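Local coordinates for putative pneumococcal surface protein (Streptococcus pneumoniae, PDB 4CNL) that binds choline through a repeat-built choline-binding domain, probably attaching this surface protein to the choline-decorated teichoic acids of the pneumococcal cell wall, at residues A[29-32]-A[38-41]; A[140-145]-A[150-155]. All blocks are in the same frame, centred on the assembly; numbering follows the deposited sequence. Where two conformers were deposited one is given.

Contact 1: residues A[29-32]-A[38-41]; sequences SYYL and MAQS. With CHT (choline ion), chain D.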
ATOM      1  N   SER A  29      20.084  13.713  -3.651  0.65 13.96           N
ATOM      2  CA  SER A  29      18.969  13.185  -2.870  0.65 13.52           C
ATOM      3  C   SER A  29      18.241  14.251  -2.048  0.65 15.13           C
ATOM      4  O   SER A  29      17.296  13.952  -1.311  0.65  9.27           O
ATOM      5  CB  SER A  29      19.470  12.080  -1.943  0.65 18.45           C
ATOM      6  OG  SER A  29      20.078  11.041  -2.687  0.65 18.18           O
ATOM      7  N   TYR A  30      18.679  15.494  -2.192  1.00 10.92           N
ATOM      8  CA  TYR A  30      18.196  16.595  -1.359  1.00 13.05           C
ATOM      9  C   TYR A  30      17.407  17.613  -2.154  1.00  9.88           C
ATOM     10  O   TYR A  30      17.628  17.798  -3.355  1.00 11.46           O
ATOM     11  CB  TYR A  30      19.384  17.286  -0.672  1.00 10.06           C
ATOM     12  CG  TYR A  30      20.274  16.292   0.028  1.00  9.26           C
ATOM     13  CD1 TYR A  30      19.992  15.880   1.324  1.00 12.36           C
ATOM     14  CD2 TYR A  30      21.370  15.736  -0.623  1.00 13.07           C
ATOM     15  CE1 TYR A  30      20.790  14.946   1.966  1.00 16.08           C
ATOM     16  CE2 TYR A  30      22.174  14.800   0.014  1.00 20.83           C
ATOM     17  CZ  TYR A  30      21.878  14.416   1.310  1.00 21.72           C
ATOM     18  OH  TYR A  30      22.672  13.494   1.951  1.00 21.93           O
ATOM     19  N   TYR A  31      16.485  18.291  -1.478  1.00  7.56           N
ATOM     20  CA  TYR A  31      15.658  19.284  -2.143  1.00  7.88           C
ATOM     21  C   TYR A  31      15.868  20.668  -1.536  1.00 11.15           C
ATOM     22  O   TYR A  31      15.750  20.831  -0.324  1.00 11.57           O
ATOM     23  CB  TYR A  31      14.171  18.897  -2.049  1.00  9.34           C
ATOM     24  CG  TYR A  31      13.305  19.860  -2.808  1.00 11.28           C
ATOM     25  CD1 TYR A  31      13.199  19.770  -4.194  1.00 14.05           C
ATOM     26  CD2 TYR A  31      12.633  20.894  -2.155  1.00  9.93           C
ATOM     27  CE1 TYR A  31      12.433  20.674  -4.913  1.00 15.40           C
ATOM     28  CE2 TYR A  31      11.849  21.800  -2.866  1.00 11.43           C
ATOM     29  CZ  TYR A  31      11.762  21.685  -4.249  1.00 18.74           C
ATOM     30  OH  TYR A  31      11.012  22.575  -4.987  1.00 16.48           O
ATOM     31  N   LEU A  32      16.170  21.653  -2.381  1.00  8.32           N
ATOM     32  CA  LEU A  32      16.350  23.032  -1.930  1.00 10.02           C
ATOM     33  C   LEU A  32      15.059  23.814  -2.137  1.00 10.51           C
ATOM     34  O   LEU A  32      14.517  23.875  -3.248  1.00 12.54           O
ATOM     35  CB  LEU A  32      17.510  23.706  -2.670  1.00  9.47           C
ATOM     36  CG  LEU A  32      18.948  23.224  -2.411  1.00  8.54           C
ATOM     37  CD1 LEU A  32      19.234  23.076  -0.929  1.00  9.55           C
ATOM     38  CD2 LEU A  32      19.238  21.908  -3.154  1.00  9.95           C
ATOM     39  N   MET A  38      17.701  23.738   2.534  1.00 10.34           N
ATOM     40  CA  MET A  38      17.454  22.298   2.370  1.00  7.33           C
ATOM     41  C   MET A  38      16.213  21.839   3.135  1.00 12.52           C
ATOM     42  O   MET A  38      16.077  22.102   4.328  1.00 11.27           O
ATOM     43  CB  MET A  38      18.671  21.506   2.846  1.00 11.06           C
ATOM     44  CG  MET A  38      18.544  20.014   2.627  1.00 14.29           C
ATOM     45  SD  MET A  38      19.864  19.067   3.385  1.00 14.40           S
ATOM     46  CE  MET A  38      19.408  19.138   5.106  1.00 13.62           C
ATOM     47  N   ALA A  39      15.307  21.146   2.449  1.00  9.58           N
ATOM     48  CA  ALA A  39      14.152  20.552   3.123  1.00 14.17           C
ATOM     49  C   ALA A  39      14.589  19.468   4.104  1.00 14.11           C
ATOM     50  O   ALA A  39      15.523  18.702   3.848  1.00 11.18           O
ATOM     51  CB  ALA A  39      13.167  19.992   2.096  1.00 12.23           C
ATOM     52  N   GLN A  40      13.908  19.407   5.245  1.00 12.81           N
ATOM     53  CA  GLN A  40      14.259  18.445   6.270  1.00 13.60           C
ATOM     54  C   GLN A  40      13.016  18.074   7.072  1.00 16.90           C
ATOM     55  O   GLN A  40      12.253  18.957   7.488  1.00 17.45           O
ATOM     56  CB  GLN A  40      15.338  19.012   7.190  1.00 20.90           C
ATOM     57  CG  GLN A  40      15.916  18.002   8.150  1.00 27.68           C
ATOM     58  CD  GLN A  40      17.060  18.582   8.961  1.00 38.39           C
ATOM     59  OE1 GLN A  40      18.074  19.005   8.405  1.00 30.68           O
ATOM     60  NE2 GLN A  40      16.899  18.611  10.281  1.00 38.51           N
ATOM     61  N   SER A  41      12.820  16.772   7.266  1.00 19.16           N
ATOM     62  CA  SER A  41      11.677  16.249   8.011  1.00 16.63           C
ATOM     63  C   SER A  41      10.382  16.901   7.569  1.00 16.97           C
ATOM     64  O   SER A  41       9.622  17.433   8.377  1.00 19.18           O
ATOM     65  CB  SER A  41      11.887  16.441   9.507  1.00 19.19           C
ATOM     66  OG  SER A  41      12.999  15.682   9.934  1.00 19.47           O
TER
HETATM   67  C4  CHT D1276      23.545  17.121   5.985  1.00 39.54           C
HETATM   68  C5  CHT D1276      23.116  17.759   4.666  1.00 33.95           C
HETATM   69  C6  CHT D1276      24.574  16.177   3.673  1.00 32.48           C
HETATM   70  C7  CHT D1276      23.535  17.827   2.358  1.00 21.36           C
HETATM   71  C8  CHT D1276      25.244  18.418   3.874  1.00 24.79           C
HETATM   72  O6  CHT D1276      22.415  16.510   6.598  1.00 42.97           O
HETATM   73  N1  CHT D1276      24.123  17.547   3.645  1.00 28.47           N
HETATM   74  O   HOH W   1      16.395  17.829   1.275  1.00 12.00           O
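Met38 reaches back beside the ring of Tyr30, and the two side chains share one choline. The first two torsions of the methionine, both extended (chi1 -176°), carry SD to 3.8 Å from Tyr30 CD1; the bend comes only after the sulfur and turns the methyl CE, which also lies near choline C5. The sulfur sits 4.8 Å from the centroid of the Tyr30 ring, obliquely placed, as in a Met-aromatic contact. Tyr30 has its ring beside its own backbone N, and one face receives the choline methyl C7 over the ring centre; on the opposite face, offset toward the rim, lies CB of the preceding Ser29. The sulfur touches the same ligand too, Met38 SD to choline C5 being 3.7 Å. CD1 of Leu32 rests against the backbone of Met38, 3.8 Å from its CA. Ala39 CB meets the Tyr31 ring near its plane, at the edge. The backbones are tied by an almost straight bond from Ala39 N to Tyr31 O, 2.8 Å long, while water 1 accepts from Tyr31 N and lies within hydrogen-bonding distance of Ala39 O, probably one of several acceptors sharing its protons. Trp5 and Trp12 from the preceding hairpin, together with Asp58, complete the pocket. A quaternary ammonium packed against aromatic rings and a methionine, where one hairpin meets the next, is the choline site typical of choline-binding repeats.

Contact 2: residues A[140-145]-A[150-155]; sequences SYAYST and YYLKSD. With CHT (choline ion), chain F; CHT (choline ion), chain C.
Tyr141 lays one ring face against choline F while its CE2 comes 4.0 Å from Asp155 O of the other segment. Over the centre of that face sits methyl C8 of the choline, 3.8 Å above the plane; at the ring edge, in plane, water 2 contacts the hydroxyl and donates to Ser154 O. Tyr151 has waters 3 and 4 in plane at its hydroxyl edge. Its CG stands anti to the backbone N (chi1 -173°), which carries the ring along the 144-145 peptide: CE1 is 3.5 Å from Thr145 N, and OH lies 3.4 Å from Ser144 CA. The Tyr150 ring meets choline C and not the other segment, with methyl C7 over the centre of one face. Thr145 and Leu152 form a hydrogen-bonded antiparallel pair, with Leu152 N giving to Thr145 O at 2.9 Å and Thr145 N to Leu152 O at 3.2 Å. Ser144 also faces Leu152, making a G1 beta bulge at the start of the 145-147/150-152 hairpin of this choline-binding repeat. Ser144 N gives a further bond to Lys153 O, approaching from above the carbonyl plane. The Leu152 side chain packs on Ala142, CG to CB 4.1 Å. Tyr143 presses its CB against Lys153 O at 3.4 Å, while the Lys153 amine pairs in a salt bridge with Glu162.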
ATOM      1  N   SER A 140      -7.380 -12.167  -5.404  1.00 15.89           N
ATOM      2  CA  SER A 140      -8.784 -11.920  -5.763  1.00 12.64           C
ATOM      3  C   SER A 140      -9.681 -12.910  -5.034  1.00 13.43           C
ATOM      4  O   SER A 140      -9.326 -14.081  -4.894  1.00 13.31           O
ATOM      5  CB  SER A 140      -9.003 -12.021  -7.273  1.00 17.53           C
ATOM      6  OG  SER A 140      -8.670 -13.310  -7.752  1.00 20.52           O
ATOM      7  N   TYR A 141     -10.835 -12.452  -4.559  1.00 12.43           N
ATOM      8  CA  TYR A 141     -11.677 -13.364  -3.782  1.00 11.52           C
ATOM      9  C   TYR A 141     -12.268 -14.447  -4.667  1.00 14.13           C
ATOM     10  O   TYR A 141     -12.571 -14.219  -5.847  1.00 12.49           O
ATOM     11  CB  TYR A 141     -12.788 -12.615  -3.041  1.00  8.66           C
ATOM     12  CG  TYR A 141     -13.890 -12.044  -3.902  1.00 11.48           C
ATOM     13  CD1 TYR A 141     -13.748 -10.800  -4.510  1.00 11.62           C
ATOM     14  CD2 TYR A 141     -15.080 -12.725  -4.092  1.00 12.72           C
ATOM     15  CE1 TYR A 141     -14.756 -10.265  -5.293  1.00 19.61           C
ATOM     16  CE2 TYR A 141     -16.095 -12.192  -4.874  1.00 16.71           C
ATOM     17  CZ  TYR A 141     -15.924 -10.965  -5.474  1.00 20.65           C
ATOM     18  OH  TYR A 141     -16.932 -10.439  -6.247  1.00 20.35           O
ATOM     19  N   ALA A 142     -12.394 -15.641  -4.085  1.00 10.35           N
ATOM     20  CA  ALA A 142     -13.026 -16.776  -4.750  1.00 12.37           C
ATOM     21  C   ALA A 142     -14.536 -16.639  -4.672  1.00 12.49           C
ATOM     22  O   ALA A 142     -15.068 -16.186  -3.661  1.00 11.11           O
ATOM     23  CB  ALA A 142     -12.572 -18.088  -4.114  1.00 11.29           C
ATOM     24  N   TYR A 143     -15.229 -17.026  -5.737  1.00 11.68           N
ATOM     25  CA  TYR A 143     -16.687 -17.027  -5.722  1.00 12.78           C
ATOM     26  C   TYR A 143     -17.218 -18.131  -6.625  1.00 13.69           C
ATOM     27  O   TYR A 143     -16.566 -18.506  -7.607  1.00 15.91           O
ATOM     28  CB  TYR A 143     -17.242 -15.669  -6.157  1.00 13.98           C
ATOM     29  CG  TYR A 143     -16.826 -15.267  -7.549  1.00 17.46           C
ATOM     30  CD1 TYR A 143     -15.621 -14.609  -7.770  1.00 20.59           C
ATOM     31  CD2 TYR A 143     -17.637 -15.538  -8.645  1.00 22.27           C
ATOM     32  CE1 TYR A 143     -15.234 -14.236  -9.038  1.00 24.42           C
ATOM     33  CE2 TYR A 143     -17.255 -15.168  -9.921  1.00 24.92           C
ATOM     34  CZ  TYR A 143     -16.053 -14.515 -10.107  1.00 27.19           C
ATOM     35  OH  TYR A 143     -15.662 -14.136 -11.373  1.00 30.91           O
ATOM     36  N   SER A 144     -18.402 -18.631  -6.280  1.00 11.09           N
ATOM     37  CA  SER A 144     -19.047 -19.726  -7.005  1.00 14.03           C
ATOM     38  C   SER A 144     -18.089 -20.876  -7.237  1.00 16.28           C
ATOM     39  O   SER A 144     -17.981 -21.395  -8.354  1.00 20.58           O
ATOM     40  CB  SER A 144     -19.615 -19.219  -8.334  1.00 17.19           C
ATOM     41  OG  SER A 144     -20.654 -18.290  -8.101  1.00 17.89           O
ATOM     42  N   THR A 145     -17.391 -21.278  -6.176  1.00 12.95           N
ATOM     43  CA  THR A 145     -16.343 -22.283  -6.284  1.00 15.14           C
ATOM     44  C   THR A 145     -15.985 -22.868  -4.923  1.00 12.81           C
ATOM     45  O   THR A 145     -16.264 -22.269  -3.883  1.00 13.93           O
ATOM     46  CB  THR A 145     -15.069 -21.700  -6.943  1.00 19.91           C
ATOM     47  OG1 THR A 145     -14.190 -22.764  -7.334  1.00 22.58           O
ATOM     48  CG2 THR A 145     -14.344 -20.758  -5.983  1.00 16.00           C
ATOM     49  N   TYR A 150     -15.164 -26.335   1.603  1.00 11.86           N
ATOM     50  CA  TYR A 150     -16.019 -25.174   1.778  1.00 10.61           C
ATOM     51  C   TYR A 150     -16.405 -24.584   0.441  1.00  9.57           C
ATOM     52  O   TYR A 150     -15.627 -24.633  -0.512  1.00 11.73           O
ATOM     53  CB  TYR A 150     -15.316 -24.099   2.605  1.00 10.11           C
ATOM     54  CG  TYR A 150     -14.896 -24.569   3.964  1.00  9.62           C
ATOM     55  CD1 TYR A 150     -15.809 -24.586   5.014  1.00 11.98           C
ATOM     56  CD2 TYR A 150     -13.591 -25.001   4.207  1.00 15.59           C
ATOM     57  CE1 TYR A 150     -15.438 -25.022   6.269  1.00 12.69           C
ATOM     58  CE2 TYR A 150     -13.212 -25.444   5.465  1.00 17.89           C
ATOM     59  CZ  TYR A 150     -14.139 -25.446   6.487  1.00 20.46           C
ATOM     60  OH  TYR A 150     -13.773 -25.876   7.739  1.00 23.90           O
ATOM     61  N   TYR A 151     -17.595 -23.999   0.378  1.00  9.71           N
ATOM     62  CA  TYR A 151     -18.062 -23.404  -0.869  1.00  7.65           C
ATOM     63  C   TYR A 151     -18.248 -21.914  -0.730  1.00  9.92           C
ATOM     64  O   TYR A 151     -18.948 -21.448   0.172  1.00 11.66           O
ATOM     65  CB  TYR A 151     -19.382 -24.029  -1.308  1.00  9.67           C
ATOM     66  CG  TYR A 151     -19.842 -23.584  -2.678  1.00  8.53           C
ATOM     67  CD1 TYR A 151     -19.279 -24.141  -3.828  1.00 12.30           C
ATOM     68  CD2 TYR A 151     -20.848 -22.641  -2.829  1.00  9.54           C
ATOM     69  CE1 TYR A 151     -19.692 -23.749  -5.088  1.00 12.88           C
ATOM     70  CE2 TYR A 151     -21.277 -22.243  -4.100  1.00 12.84           C
ATOM     71  CZ  TYR A 151     -20.690 -22.808  -5.216  1.00 13.02           C
ATOM     72  OH  TYR A 151     -21.107 -22.426  -6.469  1.00 16.99           O
ATOM     73  N   LEU A 152     -17.645 -21.167  -1.640  1.00 10.79           N
ATOM     74  CA  LEU A 152     -17.849 -19.721  -1.675  1.00  8.93           C
ATOM     75  C   LEU A 152     -18.959 -19.394  -2.668  1.00 14.30           C
ATOM     76  O   LEU A 152     -18.898 -19.786  -3.844  1.00 11.89           O
ATOM     77  CB  LEU A 152     -16.555 -18.994  -2.062  1.00 10.96           C
ATOM     78  CG  LEU A 152     -15.305 -19.098  -1.168  1.00 10.13           C
ATOM     79  CD1 LEU A 152     -15.649 -18.798   0.287  1.00  9.56           C
ATOM     80  CD2 LEU A 152     -14.583 -20.459  -1.292  1.00 11.01           C
ATOM     81  N   LYS A 153     -19.973 -18.675  -2.198  1.00  8.82           N
ATOM     82  CA  LYS A 153     -21.142 -18.375  -3.015  1.00 11.76           C
ATOM     83  C   LYS A 153     -20.819 -17.264  -4.022  1.00 12.77           C
ATOM     84  O   LYS A 153     -19.679 -16.813  -4.096  1.00 13.10           O
ATOM     85  CB  LYS A 153     -22.319 -17.999  -2.118  1.00 13.75           C
ATOM     86  CG  LYS A 153     -22.715 -19.141  -1.161  1.00 15.78           C
ATOM     87  CD  LYS A 153     -23.781 -18.717  -0.170  1.00 22.87           C
ATOM     88  CE  LYS A 153     -25.088 -18.389  -0.881  1.00 27.20           C
ATOM     89  NZ  LYS A 153     -26.229 -18.320   0.072  1.00 36.37           N
ATOM     90  N   SER A 154     -21.815 -16.841  -4.797  1.00 17.51           N
ATOM     91  CA  SER A 154     -21.558 -15.924  -5.908  1.00 15.21           C
ATOM     92  C   SER A 154     -21.043 -14.564  -5.447  1.00 14.43           C
ATOM     93  O   SER A 154     -20.326 -13.895  -6.190  1.00 19.32           O
ATOM     94  CB  SER A 154     -22.815 -15.740  -6.767  1.00 22.25           C
ATOM     95  OG  SER A 154     -23.852 -15.117  -6.044  1.00 29.45           O
ATOM     96  N   ASP A 155     -21.390 -14.157  -4.231  1.00 16.56           N
ATOM     97  CA  ASP A 155     -20.887 -12.889  -3.700  1.00 16.02           C
ATOM     98  C   ASP A 155     -19.612 -13.095  -2.871  1.00 16.95           C
ATOM     99  O   ASP A 155     -19.132 -12.172  -2.203  1.00 15.07           O
ATOM    100  CB  ASP A 155     -21.970 -12.183  -2.870  1.00 17.42           C
ATOM    101  CG  ASP A 155     -22.415 -12.989  -1.662  1.00 23.31           C
ATOM    102  OD1 ASP A 155     -21.904 -14.114  -1.460  1.00 18.94           O
ATOM    103  OD2 ASP A 155     -23.282 -12.496  -0.905  1.00 23.31           O
TER
HETATM  104  C4  CHT F1278     -18.085  -8.807  -3.909  1.00 37.24           C
HETATM  105  C5  CHT F1278     -18.140  -8.266  -2.486  1.00 36.32           C
HETATM  106  C6  CHT F1278     -15.870  -7.606  -2.713  1.00 23.16           C
HETATM  107  C7  CHT F1278     -16.899  -7.644  -0.605  1.00 27.58           C
HETATM  108  C8  CHT F1278     -16.396  -9.669  -1.709  1.00 25.56           C
HETATM  109  O6  CHT F1278     -19.395  -9.166  -4.324  1.00 46.09           O
HETATM  110  N1  CHT F1278     -16.826  -8.302  -1.881  1.00 27.19           N
HETATM  111  C4  CHT C1275     -10.768 -22.679   7.057  1.00 28.97           C
HETATM  112  C5  CHT C1275     -11.971 -22.693   7.990  1.00 25.64           C
HETATM  113  C6  CHT C1275     -12.255 -20.335   8.010  1.00 17.35           C
HETATM  114  C7  CHT C1275     -13.344 -21.640   6.344  1.00 18.16           C
HETATM  115  C8  CHT C1275     -14.014 -21.768   8.562  1.00 35.36           C
HETATM  116  O6  CHT C1275      -9.685 -22.018   7.702  1.00 36.38           O
HETATM  117  N1  CHT C1275     -12.874 -21.598   7.710  1.00 20.88           N
HETATM  118  O   HOH W   2     -19.156 -11.547  -6.777  1.00 24.97           O
HETATM  119  O   HOH W   3     -23.085 -20.091  -6.748  1.00 34.29           O
HETATM  120  O   HOH W   4     -20.170 -23.657  -9.063  1.00 38.58           O

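Contact 1 comes first along the chain and closes well before contact 2 opens; their centres are 49 Å apart, their nearest atoms about 36 Å apart, and they lie on opposite sides of the chain's centre. They share no sheet. Contact 1 joins strand 30-32 to the loop leading to strand 42-46, whereas contact 2 joins the 150-152 strand to the stretch running into strand 145-147, its hairpin partner. Each belongs to its own choline-binding repeat, and strands 30-32 and 150-152 hold corresponding places in their two-stranded hairpins. Between them the two contacts touch three separate cholines, consistent with an elongated domain that can grip choline at many points along its length.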